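Local coordinates for iron-sulfur cluster assembly scaffold protein NifU (PDB 6A6F) that probably serves as a zinc-binding SufU-type scaffold or sulfur-acceptor protein in iron-sulfur cluster assembly by the SUF system of a thermophilic bacterium, at residues G32-S36 / C37-V41; A91-M95 / L96-F100; S7-I10 / M11-K15; F124-P127 / W128-E132. One frame throughout, in Å; residues are numbered along the deposited sequence.

Contact 1 (G32-S36 / C37-V41); sequences GKNLS and CGDEV. With ZN (zinc ion), chain G.
Two of the four ligands of the zinc site, Cys37 and Asp39, sit at the closing turn of the beta hairpin formed by strands 28-34 and 39-48, and Asn34 reaches across the turn to both. Cys37 SG binds the zinc ion at 2.4 Å and Asp39 OD2 at 2.0 Å; Cys62 and Cys123 complete the site. Asn34 and Asp39 lie side by side on the same face of the sheet, their amide and carboxylate planes 44° apart. With CG anti to the backbone N (chi1 168°), the Asn34 amide is carried alongside the carboxylate, and ND2 donates to OD2 of Asp39 over 3.2 Å from the anti side, tilted out of the carboxylate plane. The metal-bound oxygen thus has a second-shell donor. ND2 also rests 3.4 Å from CB of Cys37. With an alanine in place of Asn34, OD2 of Asp39 would probably lose its second-shell donor, leaving one restraint fewer on the carboxylate. The backbone of Asn34 works too: its O accepts from the N atoms of Cys37, Gly38 and Asp39, the straightest approach being Gly38 N at 2.9 Å in the carbonyl plane. On the other face, Lys33 NZ and Glu40 OE1 form a long salt bridge of 3.6 Å. Gly38 and Asp39 both facing Asn34 make a G1 beta bulge, here built into the Cys-Gly-Asp zinc-binding turn of a SufU-like fold.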
loop_
_atom_site.group_PDB
_atom_site.type_symbol
_atom_site.label_atom_id
_atom_site.label_comp_id
_atom_site.label_asym_id
_atom_site.label_seq_id
_atom_site.Cartn_x
_atom_site.Cartn_y
_atom_site.Cartn_z
ATOM N N GLY A 32 0.839 5.417 -15.042
ATOM C CA GLY A 32 1.604 6.540 -14.537
ATOM C C GLY A 32 2.431 6.058 -13.394
ATOM O O GLY A 32 2.045 5.076 -12.754
ATOM N N LYS A 33 3.557 6.737 -13.134
ATOM C CA LYS A 33 4.493 6.353 -12.043
ATOM C C LYS A 33 5.044 7.580 -11.331
ATOM O O LYS A 33 5.211 8.607 -11.947
ATOM C CB LYS A 33 5.729 5.627 -12.604
ATOM C CG LYS A 33 5.517 4.373 -13.423
ATOM C CD LYS A 33 6.729 4.152 -14.352
ATOM C CE LYS A 33 6.538 2.941 -15.260
ATOM N NZ LYS A 33 6.487 1.724 -14.404
ATOM N N ASN A 34 5.343 7.448 -10.043
ATOM C CA ASN A 34 5.999 8.520 -9.258
ATOM C C ASN A 34 7.226 7.836 -8.702
ATOM O O ASN A 34 7.189 7.243 -7.613
ATOM C CB ASN A 34 5.084 9.028 -8.121
ATOM C CG ASN A 34 5.807 9.928 -7.110
ATOM O OD1 ASN A 34 6.681 10.709 -7.475
ATOM N ND2 ASN A 34 5.399 9.850 -5.843
ATOM N N LEU A 35 8.301 7.857 -9.482
ATOM C CA LEU A 35 9.526 7.115 -9.139
ATOM C C LEU A 35 10.215 7.587 -7.861
ATOM O O LEU A 35 10.845 6.759 -7.168
ATOM C CB LEU A 35 10.511 7.131 -10.316
ATOM C CG LEU A 35 9.945 6.513 -11.588
ATOM C CD1 LEU A 35 10.849 6.761 -12.767
ATOM C CD2 LEU A 35 9.754 5.009 -11.416
ATOM N N SER A 36 10.086 8.878 -7.506
ATOM C CA SER A 36 10.716 9.347 -6.269
ATOM C C SER A 36 10.194 8.622 -5.045
ATOM O O SER A 36 10.904 8.608 -4.050
ATOM C CB SER A 36 10.604 10.872 -6.096
ATOM O OG SER A 36 9.255 11.335 -5.979
ATOM N N CYS A 37 8.981 8.022 -5.121
ATOM C CA CYS A 37 8.375 7.243 -4.031
ATOM C C CYS A 37 8.239 5.735 -4.334
ATOM O O CYS A 37 8.320 4.917 -3.414
ATOM C CB CYS A 37 6.973 7.827 -3.615
ATOM S SG CYS A 37 6.150 6.998 -2.216
ATOM N N GLY A 38 8.017 5.374 -5.605
ATOM C CA GLY A 38 7.759 3.987 -6.006
ATOM C C GLY A 38 6.279 3.668 -6.300
ATOM O O GLY A 38 5.881 2.489 -6.334
ATOM N N ASP A 39 5.477 4.708 -6.532
ATOM C CA ASP A 39 4.032 4.569 -6.766
ATOM C C ASP A 39 3.753 4.274 -8.239
ATOM O O ASP A 39 4.376 4.872 -9.120
ATOM C CB ASP A 39 3.291 5.856 -6.368
ATOM C CG ASP A 39 3.545 6.248 -4.941
ATOM O OD1 ASP A 39 3.568 5.350 -4.084
ATOM O OD2 ASP A 39 3.686 7.448 -4.683
ATOM N N GLU A 40 2.837 3.343 -8.483
ATOM C CA GLU A 40 2.407 2.993 -9.859
ATOM C C GLU A 40 0.907 2.975 -9.898
ATOM O O GLU A 40 0.297 2.491 -8.983
ATOM C CB GLU A 40 2.881 1.612 -10.251
ATOM C CG GLU A 40 4.391 1.579 -10.478
ATOM C CD GLU A 40 4.887 0.193 -10.871
ATOM O OE1 GLU A 40 6.097 0.090 -11.169
ATOM O OE2 GLU A 40 4.065 -0.776 -10.902
ATOM N N VAL A 41 0.327 3.504 -10.950
ATOM C CA VAL A 41 -1.099 3.348 -11.148
ATOM C C VAL A 41 -1.428 3.137 -12.636
ATOM O O VAL A 41 -0.856 3.815 -13.495
ATOM C CB VAL A 41 -1.847 4.549 -10.579
ATOM C CG1 VAL A 41 -1.590 5.819 -11.389
ATOM C CG2 VAL A 41 -3.337 4.258 -10.498
HETATM ZN ZN ZN G . 3.938 7.888 -2.697
#

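Contact 2 (A91-M95 / L96-F100); sequences AENMM and LGKEF
Apolar contact is centred on Met94 and Phe100, the last turn of helix 81-95 meeting the chain that folds back beside it. Met94 CG lies over one face of the Phe100 ring, offset toward the rim and 4.0 Å from the centroid, in a CH-pi contact; its nearest ring atom is CE2, at 3.7 Å. SD stands above the same ring at 4.6 Å from the centroid, a more distant Met-aromatic approach. Phe100 CG falls between its own backbone N and carbonyl carbon (chi1 63°), which turns the ring back onto the helix. Leu105 and Ile109 touch both side chains, extending this apolar patch. At the outer side, Leu96 CD1 reaches Glu92 CG at 4.1 Å.

Among the polar contacts, Leu96 N donates to Glu92 O at 3.0 Å in the final regular turn. Beyond it the bonds become weak: Lys98 N to Asn93 O at 3.2 Å, and Asn93 ND2 to Glu99 O at 3.3 Å. The Asn93 amide is thus turned toward the returning chain, while its OD1 lies beside the Lys98 CE methylene at 3.1 Å. A water lies in the plane of the Phe100 ring at its edge, within hydrogen-bonding distance of the carbonyls of Met94 and Lys98. Leu96 is the first residue to leave helical torsions, and the whole is a helix C-terminus followed by a reversing loop that leads into helix 102-105.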
loop_
_atom_site.group_PDB
_atom_site.type_symbol
_atom_site.label_atom_id
_atom_site.label_comp_id
_atom_site.label_asym_id
_atom_site.label_seq_id
_atom_site.Cartn_x
_atom_site.Cartn_y
_atom_site.Cartn_z
ATOM N N ALA A 91 -7.491 20.528 -8.132
ATOM C CA ALA A 91 -6.752 19.715 -7.162
ATOM C C ALA A 91 -5.298 20.064 -7.212
ATOM O O ALA A 91 -4.650 20.174 -6.156
ATOM C CB ALA A 91 -6.931 18.236 -7.450
ATOM N N GLU A 92 -4.789 20.235 -8.432
ATOM C CA GLU A 92 -3.437 20.690 -8.628
ATOM C C GLU A 92 -3.260 22.122 -8.072
ATOM O O GLU A 92 -2.322 22.367 -7.301
ATOM C CB GLU A 92 -3.021 20.613 -10.115
ATOM C CG GLU A 92 -1.563 21.011 -10.310
ATOM C CD GLU A 92 -0.954 20.605 -11.642
ATOM O OE1 GLU A 92 -1.603 20.837 -12.672
ATOM O OE2 GLU A 92 0.194 20.070 -11.642
ATOM N N ASN A 93 -4.173 23.035 -8.391
ATOM C CA ASN A 93 -4.125 24.375 -7.765
ATOM C C ASN A 93 -4.022 24.331 -6.248
ATOM O O ASN A 93 -3.265 25.097 -5.649
ATOM C CB ASN A 93 -5.323 25.252 -8.168
ATOM C CG ASN A 93 -5.219 25.756 -9.602
ATOM O OD1 ASN A 93 -4.215 25.530 -10.279
ATOM N ND2 ASN A 93 -6.266 26.409 -10.079
ATOM N N MET A 94 -4.795 23.458 -5.623
ATOM C CA MET A 94 -4.732 23.280 -4.168
ATOM C C MET A 94 -3.303 22.972 -3.736
ATOM O O MET A 94 -2.768 23.590 -2.791
ATOM C CB MET A 94 -5.683 22.144 -3.720
ATOM C CG MET A 94 -5.907 22.038 -2.215
ATOM S SD MET A 94 -7.060 20.772 -1.663
ATOM C CE MET A 94 -6.359 19.323 -2.470
ATOM N N MET A 95 -2.674 22.028 -4.436
ATOM C CA MET A 95 -1.362 21.550 -4.062
ATOM C C MET A 95 -0.320 22.629 -4.201
ATOM O O MET A 95 0.548 22.746 -3.369
ATOM C CB MET A 95 -0.955 20.354 -4.920
ATOM C CG MET A 95 -1.583 19.049 -4.466
ATOM S SD MET A 95 -1.105 18.673 -2.773
ATOM C CE MET A 95 -2.617 18.908 -1.891
ATOM N N LEU A 96 -0.402 23.398 -5.269
ATOM C CA LEU A 96 0.452 24.548 -5.420
ATOM C C LEU A 96 -0.180 25.524 -4.440
ATOM O O LEU A 96 -1.148 25.197 -3.771
ATOM C CB LEU A 96 0.425 25.035 -6.876
ATOM C CG LEU A 96 0.692 23.966 -7.949
ATOM C CD1 LEU A 96 0.321 24.464 -9.336
ATOM C CD2 LEU A 96 2.126 23.456 -7.938
ATOM N N GLY A 97 0.323 26.720 -4.306
ATOM C CA GLY A 97 -0.315 27.614 -3.338
ATOM C C GLY A 97 -1.550 28.315 -3.853
ATOM O O GLY A 97 -2.084 29.193 -3.176
ATOM N N LYS A 98 -2.029 27.933 -5.033
ATOM C CA LYS A 98 -2.940 28.787 -5.788
ATOM C C LYS A 98 -4.386 28.664 -5.353
ATOM O O LYS A 98 -4.707 27.924 -4.433
ATOM C CB LYS A 98 -2.795 28.521 -7.290
ATOM C CG LYS A 98 -1.356 28.624 -7.764
ATOM C CD LYS A 98 -1.246 28.681 -9.282
ATOM C CE LYS A 98 -1.828 27.431 -9.923
ATOM N NZ LYS A 98 -1.566 27.299 -11.383
ATOM N N GLU A 99 -5.260 29.412 -6.011
ATOM C CA GLU A 99 -6.650 29.495 -5.597
ATOM C C GLU A 99 -7.474 28.345 -6.217
ATOM O O GLU A 99 -7.204 27.916 -7.343
ATOM C CB GLU A 99 -7.232 30.885 -5.960
ATOM C CG GLU A 99 -8.725 30.895 -6.309
ATOM C CD GLU A 99 -9.405 32.249 -6.097
ATOM O OE1 GLU A 99 -9.281 33.148 -6.969
ATOM O OE2 GLU A 99 -10.093 32.400 -5.058
ATOM N N PHE A 100 -8.496 27.890 -5.489
ATOM C CA PHE A 100 -9.330 26.780 -5.954
ATOM C C PHE A 100 -10.735 26.849 -5.416
ATOM O O PHE A 100 -11.032 27.539 -4.433
ATOM C CB PHE A 100 -8.712 25.435 -5.563
ATOM C CG PHE A 100 -8.612 25.230 -4.095
ATOM C CD1 PHE A 100 -9.663 24.694 -3.392
ATOM C CD2 PHE A 100 -7.464 25.583 -3.412
ATOM C CE1 PHE A 100 -9.573 24.500 -2.032
ATOM C CE2 PHE A 100 -7.363 25.396 -2.039
ATOM C CZ PHE A 100 -8.420 24.858 -1.344
HETATM O O HOH W 1 -3.999 26.134 -2.007
#

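Contact 3 (S7-I10 / M11-K15); sequences SEFI and MDYSK
This is a local, within-helix contact of side chains one turn apart in the short helix 8-14, which packs against helix 63-76 near the second subunit. Phe9 and Tyr13 carry it: Tyr13 CD2 lies over one face of the Phe9 ring, 3.7 Å above its plane and toward the rim. The two rings are oblique, with planes at 43° and centroids 4.9 Å apart, and the closest atoms are Phe9 CE1 and Tyr13 CE2 at 3.5 Å. Phe9 CG is anti to its backbone N (chi1 175°), which swings the ring along the helix surface to the tyrosine. Val71 of helix 63-76 touches both rings, while Tyr13 OH is hydrogen-bonded to Glu74.

The helix opens with a serine N-cap, Ser7 OG accepting from Ile10 N at 3.1 Å in a nearly straight bond. Regular i to i+4 bonds follow, from Met11 N to Ser7 O through Ser14 N to Ile10 O. Further along, Ser14 OG bonds to Met11 O at 2.8 Å.

Glu8 and Asp12 run side by side, their carboxylate planes 82° apart; OE2 of Glu8 is 4.4 Å from OD2 of Asp12, a like-charge proximity that the nickel ion about 4 Å from the Glu8 side chain probably offsets in part. Lys15 NZ bonds to the hydroxyl of Tyr6 of the second subunit.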
loop_
_atom_site.group_PDB
_atom_site.type_symbol
_atom_site.label_atom_id
_atom_site.label_comp_id
_atom_site.label_asym_id
_atom_site.label_seq_id
_atom_site.Cartn_x
_atom_site.Cartn_y
_atom_site.Cartn_z
ATOM N N SER A 7 -4.013 10.801 7.862
ATOM C CA SER A 7 -5.264 10.986 8.615
ATOM C C SER A 7 -6.120 9.783 8.495
ATOM O O SER A 7 -5.856 8.910 7.665
ATOM C CB SER A 7 -6.041 12.144 8.005
ATOM O OG SER A 7 -6.419 11.829 6.671
ATOM N N GLU A 8 -7.189 9.740 9.258
ATOM C CA GLU A 8 -8.101 8.617 9.190
ATOM C C GLU A 8 -8.731 8.527 7.798
ATOM O O GLU A 8 -8.945 7.435 7.267
ATOM C CB GLU A 8 -9.136 8.763 10.309
ATOM C CG GLU A 8 -10.302 7.802 10.349
ATOM C CD GLU A 8 -11.223 8.064 11.558
ATOM O OE1 GLU A 8 -11.034 9.055 12.311
ATOM O OE2 GLU A 8 -12.146 7.267 11.764
ATOM N N PHE A 9 -9.021 9.690 7.219
ATOM C CA PHE A 9 -9.619 9.779 5.895
ATOM C C PHE A 9 -8.717 9.095 4.869
ATOM O O PHE A 9 -9.146 8.224 4.169
ATOM C CB PHE A 9 -9.852 11.253 5.518
ATOM C CG PHE A 9 -10.355 11.437 4.134
ATOM C CD1 PHE A 9 -11.703 11.419 3.876
ATOM C CD2 PHE A 9 -9.475 11.652 3.080
ATOM C CE1 PHE A 9 -12.187 11.597 2.596
ATOM C CE2 PHE A 9 -9.956 11.829 1.795
ATOM C CZ PHE A 9 -11.324 11.807 1.557
ATOM N N ILE A 10 -7.478 9.531 4.803
ATOM C CA ILE A 10 -6.455 8.939 3.929
ATOM C C ILE A 10 -6.318 7.435 4.178
ATOM O O ILE A 10 -6.328 6.627 3.216
ATOM C CB ILE A 10 -5.106 9.670 4.077
ATOM C CG1 ILE A 10 -5.217 11.062 3.449
ATOM C CG2 ILE A 10 -3.957 8.941 3.359
ATOM C CD1 ILE A 10 -4.125 12.002 3.808
ATOM N N MET A 11 -6.177 7.037 5.433
ATOM C CA MET A 11 -6.017 5.599 5.720
ATOM C C MET A 11 -7.203 4.744 5.340
ATOM O O MET A 11 -7.004 3.661 4.749
ATOM C CB MET A 11 -5.527 5.319 7.155
ATOM C CG MET A 11 -4.105 5.847 7.427
ATOM S SD MET A 11 -2.812 5.557 6.173
ATOM C CE MET A 11 -2.787 3.755 6.294
ATOM N N ASP A 12 -8.422 5.214 5.601
ATOM C CA ASP A 12 -9.590 4.540 5.154
ATOM C C ASP A 12 -9.595 4.439 3.610
ATOM O O ASP A 12 -9.807 3.355 3.097
ATOM C CB ASP A 12 -10.877 5.291 5.597
ATOM C CG ASP A 12 -11.193 5.118 7.121
ATOM O OD1 ASP A 12 -10.541 4.285 7.772
ATOM O OD2 ASP A 12 -12.121 5.781 7.648
ATOM N N TYR A 13 -9.424 5.558 2.889
ATOM C CA TYR A 13 -9.477 5.506 1.437
ATOM C C TYR A 13 -8.346 4.701 0.775
ATOM O O TYR A 13 -8.522 4.215 -0.318
ATOM C CB TYR A 13 -9.617 6.908 0.816
ATOM C CG TYR A 13 -11.079 7.291 0.711
ATOM C CD1 TYR A 13 -11.853 6.847 -0.365
ATOM C CD2 TYR A 13 -11.694 8.046 1.713
ATOM C CE1 TYR A 13 -13.192 7.140 -0.449
ATOM C CE2 TYR A 13 -13.043 8.366 1.642
ATOM C CZ TYR A 13 -13.782 7.924 0.558
ATOM O OH TYR A 13 -15.111 8.235 0.485
ATOM N N SER A 14 -7.188 4.568 1.424
ATOM C CA SER A 14 -6.060 3.822 0.837
ATOM C C SER A 14 -6.361 2.328 0.801
ATOM O O SER A 14 -5.761 1.619 0.037
ATOM C CB SER A 14 -4.752 3.973 1.647
ATOM O OG SER A 14 -4.884 3.317 2.923
ATOM N N LYS A 15 -7.260 1.863 1.650
ATOM C CA LYS A 15 -7.589 0.452 1.743
ATOM C C LYS A 15 -8.791 0.074 0.906
ATOM O O LYS A 15 -9.119 -1.116 0.804
ATOM C CB LYS A 15 -7.899 0.073 3.201
ATOM C CG LYS A 15 -6.669 -0.005 4.088
ATOM C CD LYS A 15 -6.954 -0.694 5.411
ATOM C CE LYS A 15 -7.834 0.160 6.339
ATOM N NZ LYS A 15 -7.036 1.230 6.998
#

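Contact 4 (F124-P127 / W128-E132); sequences FLLP and WKTLE
The aromatic and apolar contacts run along the buried side of helix 118-135. Phe124 and Trp128, one turn apart, meet obliquely: the planes of the phenyl ring and the five-membered ring are inclined by 44°. Trp128 CD1 stands over one face of the Phe124 ring toward its rim, and NE1 comes 3.8 Å from Phe124 CZ. Trp128 CG is anti to the carbonyl carbon (chi1 -73°), which lays the indole back toward the preceding turn with its edge near Phe124 O, CD1 being 3.5 Å away. Beyond this pair, Met88 of helix 81-95 and Met72 of helix 63-76 pack on Trp128.

The helix kinks at Pro127, whose N makes no bond to the turn before. Leu126 O accepts two donors from opposite faces of its plane, Thr130 N at 3.0 Å and Thr130 OG1 at 2.9 Å. Around them the regular bonds Lys129 N to Leu125 O and Leu131 N to Pro127 O continue.

Among charged groups, Lys129 NZ makes a 2.7 Å salt bridge to the syn lone pair of Glu132 OE1 and a long, weak ion pair with Glu92, while Lys129 CG packs on Leu125 CB at 4.0 Å. A leucine in place of Lys129 is likely to leave Glu132 OE1 without this charged partner. This is a proline-kinked helix in the core of the SufE/NifU-type fold, covered by helices on the Trp128 side and strand 39-48 on the Leu126 side.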
loop_
_atom_site.group_PDB
_atom_site.type_symbol
_atom_site.label_atom_id
_atom_site.label_comp_id
_atom_site.label_asym_id
_atom_site.label_seq_id
_atom_site.Cartn_x
_atom_site.Cartn_y
_atom_site.Cartn_z
ATOM N N PHE A 124 -0.053 12.424 -4.082
ATOM C CA PHE A 124 -1.374 12.931 -4.295
ATOM C C PHE A 124 -1.727 13.167 -5.767
ATOM O O PHE A 124 -2.837 12.815 -6.223
ATOM C CB PHE A 124 -1.563 14.260 -3.589
ATOM C CG PHE A 124 -2.869 14.887 -3.888
ATOM C CD1 PHE A 124 -4.042 14.318 -3.432
ATOM C CD2 PHE A 124 -2.946 16.018 -4.660
ATOM C CE1 PHE A 124 -5.283 14.905 -3.708
ATOM C CE2 PHE A 124 -4.173 16.596 -4.967
ATOM C CZ PHE A 124 -5.348 16.037 -4.489
ATOM N N LEU A 125 -0.811 13.788 -6.497
ATOM C CA LEU A 125 -1.063 14.167 -7.866
ATOM C C LEU A 125 -0.946 13.061 -8.889
ATOM O O LEU A 125 -1.428 13.249 -9.998
ATOM C CB LEU A 125 -0.178 15.335 -8.303
ATOM C CG LEU A 125 -0.595 16.695 -7.744
ATOM C CD1 LEU A 125 0.419 17.726 -8.202
ATOM C CD2 LEU A 125 -2.001 17.091 -8.175
ATOM N N LEU A 126 -0.313 11.935 -8.546
ATOM C CA LEU A 126 -0.090 10.879 -9.504
ATOM C C LEU A 126 -1.387 10.442 -10.256
ATOM O O LEU A 126 -1.423 10.480 -11.481
ATOM C CB LEU A 126 0.581 9.664 -8.841
ATOM C CG LEU A 126 0.737 8.444 -9.766
ATOM C CD1 LEU A 126 1.602 8.825 -10.951
ATOM C CD2 LEU A 126 1.315 7.263 -9.033
ATOM N N PRO A 127 -2.459 10.035 -9.522
ATOM C CA PRO A 127 -3.680 9.678 -10.272
ATOM C C PRO A 127 -4.230 10.807 -11.099
ATOM O O PRO A 127 -4.771 10.541 -12.157
ATOM C CB PRO A 127 -4.683 9.303 -9.195
ATOM C CG PRO A 127 -4.092 9.887 -7.951
ATOM C CD PRO A 127 -2.630 9.821 -8.094
ATOM N N TRP A 128 -4.165 12.036 -10.602
ATOM C CA TRP A 128 -4.766 13.189 -11.305
ATOM C C TRP A 128 -4.008 13.544 -12.606
ATOM O O TRP A 128 -4.621 13.826 -13.635
ATOM C CB TRP A 128 -4.820 14.413 -10.375
ATOM C CG TRP A 128 -5.842 14.304 -9.310
ATOM C CD1 TRP A 128 -5.622 14.032 -8.007
ATOM C CD2 TRP A 128 -7.250 14.407 -9.474
ATOM N NE1 TRP A 128 -6.801 13.962 -7.342
ATOM C CE2 TRP A 128 -7.824 14.205 -8.223
ATOM C CE3 TRP A 128 -8.083 14.620 -10.570
ATOM C CZ2 TRP A 128 -9.201 14.229 -8.021
ATOM C CZ3 TRP A 128 -9.457 14.670 -10.358
ATOM C CH2 TRP A 128 -9.992 14.486 -9.099
ATOM N N LYS A 129 -2.676 13.515 -12.531
ATOM C CA LYS A 129 -1.820 13.745 -13.683
ATOM C C LYS A 129 -2.004 12.632 -14.711
ATOM O O LYS A 129 -2.033 12.901 -15.896
ATOM C CB LYS A 129 -0.341 13.813 -13.265
ATOM C CG LYS A 129 0.051 14.960 -12.317
ATOM C CD LYS A 129 -0.481 16.330 -12.725
ATOM C CE LYS A 129 0.251 16.872 -13.950
ATOM N NZ LYS A 129 -0.338 18.156 -14.485
ATOM N N THR A 130 -2.164 11.397 -14.236
ATOM C CA THR A 130 -2.448 10.275 -15.111
ATOM C C THR A 130 -3.795 10.406 -15.766
ATOM O O THR A 130 -3.920 10.178 -16.966
ATOM C CB THR A 130 -2.333 8.928 -14.377
ATOM O OG1 THR A 130 -1.026 8.851 -13.816
ATOM C CG2 THR A 130 -2.533 7.773 -15.346
ATOM N N LEU A 131 -4.791 10.852 -15.013
ATOM C CA LEU A 131 -6.085 11.157 -15.581
ATOM C C LEU A 131 -6.054 12.250 -16.671
ATOM O O LEU A 131 -6.662 12.101 -17.741
ATOM C CB LEU A 131 -7.000 11.616 -14.487
ATOM C CG LEU A 131 -8.398 12.086 -14.887
ATOM C CD1 LEU A 131 -9.269 10.954 -15.331
ATOM C CD2 LEU A 131 -9.073 12.753 -13.718
ATOM N N GLU A 132 -5.385 13.367 -16.385
ATOM C CA GLU A 132 -5.175 14.443 -17.395
ATOM C C GLU A 132 -4.641 13.920 -18.732
ATOM O O GLU A 132 -5.196 14.179 -19.812
ATOM C CB GLU A 132 -4.233 15.506 -16.816
ATOM C CG GLU A 132 -4.093 16.762 -17.687
ATOM C CD GLU A 132 -3.190 17.826 -17.045
ATOM O OE1 GLU A 132 -2.293 17.467 -16.258
ATOM O OE2 GLU A 132 -3.395 19.021 -17.311
#

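Along the chain the order is contact 3, contact 1, contact 2 and contact 4. Contact 4 lies nearest the middle of the chain, about 5 Å from its centre, and helix 118-135 touches both contact 1 and contact 2, whose own centres are about 21 Å apart. Leu126 and Thr130 pack on Gly32 at the hairpin, and Phe124 packs on Met95 of helix 81-95. The same helix supplies Cys123 to the zinc site of contact 1, so the metal ties the hairpin to the helical layer. Contact 3 stands apart, its nearest atoms about 8 Å from contact 4, with helix 63-76 packing against both; contacts 1 and 3 both touch the second subunit.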